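LPXTG cell wall surface protein (Streptococcus gordonii, PDB 4IGB) is a cell-wall-anchored streptococcal surface protein whose N-terminal region, held here, probably takes part in adhesion. Local coordinates at residues N206-F211 with S241-Q246. Residues are numbered along the deposited sequence; the frame is centred on the assembly and turned at random.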
# COMPACT_ATOMS: atom_id res chain seq x y z
N ASN B 206 -31.72 4.17 -2.62
CA ASN B 206 -30.73 5.09 -3.19
C ASN B 206 -29.47 5.22 -2.34
O ASN B 206 -28.82 6.26 -2.32
CB ASN B 206 -31.33 6.46 -3.48
CG ASN B 206 -30.63 7.17 -4.63
OD1 ASN B 206 -30.23 6.53 -5.60
ND2 ASN B 206 -30.47 8.48 -4.51
N LEU B 207 -29.15 4.15 -1.62
CA LEU B 207 -27.84 4.05 -1.00
C LEU B 207 -26.86 3.65 -2.09
O LEU B 207 -27.22 2.97 -3.04
CB LEU B 207 -27.84 2.99 0.10
CG LEU B 207 -28.70 3.35 1.31
CD1 LEU B 207 -28.83 2.16 2.24
CD2 LEU B 207 -28.08 4.55 2.00
N LYS B 208 -25.61 4.07 -1.95
CA LYS B 208 -24.62 3.77 -2.97
C LYS B 208 -23.34 3.28 -2.32
O LYS B 208 -22.87 3.86 -1.34
CB LYS B 208 -24.33 5.03 -3.78
CG LYS B 208 -25.58 5.64 -4.42
CD LYS B 208 -25.35 7.08 -4.84
CE LYS B 208 -26.59 7.65 -5.55
NZ LYS B 208 -26.47 9.12 -5.79
N GLU B 209 -22.79 2.22 -2.87
CA GLU B 209 -21.53 1.68 -2.40
C GLU B 209 -20.43 2.73 -2.48
O GLU B 209 -20.22 3.34 -3.54
CB GLU B 209 -21.14 0.48 -3.26
CG GLU B 209 -19.88 -0.22 -2.78
CD GLU B 209 -19.62 -1.51 -3.53
OE1 GLU B 209 -20.21 -1.69 -4.62
OE2 GLU B 209 -18.85 -2.34 -3.01
N THR B 210 -19.74 2.94 -1.37
CA THR B 210 -18.77 4.01 -1.25
C THR B 210 -17.48 3.55 -0.59
O THR B 210 -17.52 2.91 0.48
CB THR B 210 -19.35 5.14 -0.39
OG1 THR B 210 -20.60 5.57 -0.94
CG2 THR B 210 -18.38 6.32 -0.31
N PHE B 211 -16.34 3.86 -1.22
CA PHE B 211 -15.02 3.72 -0.60
C PHE B 211 -14.52 5.12 -0.29
O PHE B 211 -14.66 6.03 -1.11
CB PHE B 211 -14.04 3.08 -1.59
CG PHE B 211 -12.62 2.95 -1.05
CD1 PHE B 211 -12.27 1.88 -0.22
CD2 PHE B 211 -11.64 3.86 -1.39
CE1 PHE B 211 -10.96 1.75 0.27
CE2 PHE B 211 -10.34 3.74 -0.91
CZ PHE B 211 -10.00 2.68 -0.08
N SER B 241 -14.56 10.63 -0.93
CA SER B 241 -15.27 9.38 -1.18
C SER B 241 -15.36 9.10 -2.66
O SER B 241 -15.44 10.02 -3.47
CB SER B 241 -16.69 9.45 -0.62
OG SER B 241 -16.70 9.54 0.79
N TRP B 242 -15.34 7.82 -3.01
CA TRP B 242 -15.57 7.40 -4.39
C TRP B 242 -16.87 6.62 -4.44
O TRP B 242 -17.00 5.57 -3.81
CB TRP B 242 -14.37 6.61 -4.92
CG TRP B 242 -13.21 7.53 -5.14
CD1 TRP B 242 -12.92 8.22 -6.28
CD2 TRP B 242 -12.22 7.91 -4.17
NE1 TRP B 242 -11.80 8.99 -6.10
CE2 TRP B 242 -11.34 8.81 -4.81
CE3 TRP B 242 -11.97 7.56 -2.84
CZ2 TRP B 242 -10.25 9.37 -4.17
CZ3 TRP B 242 -10.87 8.12 -2.20
CH2 TRP B 242 -10.03 9.01 -2.87
N ILE B 243 -17.83 7.16 -5.18
CA ILE B 243 -19.21 6.70 -5.06
C ILE B 243 -19.69 6.02 -6.34
O ILE B 243 -19.48 6.54 -7.43
CB ILE B 243 -20.13 7.86 -4.68
CG1 ILE B 243 -19.64 8.49 -3.37
CG2 ILE B 243 -21.59 7.38 -4.55
CD1 ILE B 243 -20.18 9.87 -3.08
N ALA B 244 -20.31 4.85 -6.19
CA ALA B 244 -20.79 4.07 -7.32
C ALA B 244 -21.80 4.83 -8.18
O ALA B 244 -22.64 5.56 -7.66
CB ALA B 244 -21.40 2.76 -6.85
N THR B 245 -21.71 4.64 -9.49
CA THR B 245 -22.71 5.21 -10.40
C THR B 245 -23.36 4.17 -11.31
O THR B 245 -24.44 4.41 -11.84
CB THR B 245 -22.14 6.35 -11.27
OG1 THR B 245 -21.08 5.85 -12.09
CG2 THR B 245 -21.62 7.48 -10.39
N GLN B 246 -22.72 3.02 -11.49
CA GLN B 246 -23.27 2.02 -12.40
C GLN B 246 -22.68 0.63 -12.19
O GLN B 246 -21.60 0.47 -11.63
CB GLN B 246 -23.06 2.45 -13.86
CG GLN B 246 -21.60 2.71 -14.22
CD GLN B 246 -21.39 2.84 -15.72
OE1 GLN B 246 -21.53 3.93 -16.30
NE2 GLN B 246 -21.05 1.73 -16.37
O HOH W 1 -24.10 7.95 -7.85
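F211 and W242 form a hydrogen-bonded antiparallel pair, W242 N giving to F211 O at 2.7 Å and F211 N to W242 O at 3.2 Å, and A244 N reaches E209 O just beyond the last bridge. This joins strands 210-214 and 239-243, neighbours near one margin of the large antiparallel sheet of the N-terminal domain. On the face of F211 and W242 the two side chains run the same way, F211 CD2 meeting W242 CE3 at 4.0 Å, the indole carbon lying at the edge of the phenyl ring; L262 touches both. W242 NE1 is satisfied by Q233 OE1. The other face carries T210 and I243, a non-hydrogen-bonded pair. In T210, chi1 -55° sets OG1 beside the backbone N and CG2 anti to it; the methyl lies 3.6 Å from S241 CB, while OG1 donates a hydrogen bond to K208 O at 2.9 Å from above that carbonyl's plane, 44° out of it. I243 CG2 packs on K208 CB at 3.7 Å. E209 OE1 takes the backbone N of D200, a sodium ligand, and of A201, while OE2 pairs with Y273 OH. Beside A244 a water donates to A244 O at 2.8 Å and weakly accepts from K208 NZ.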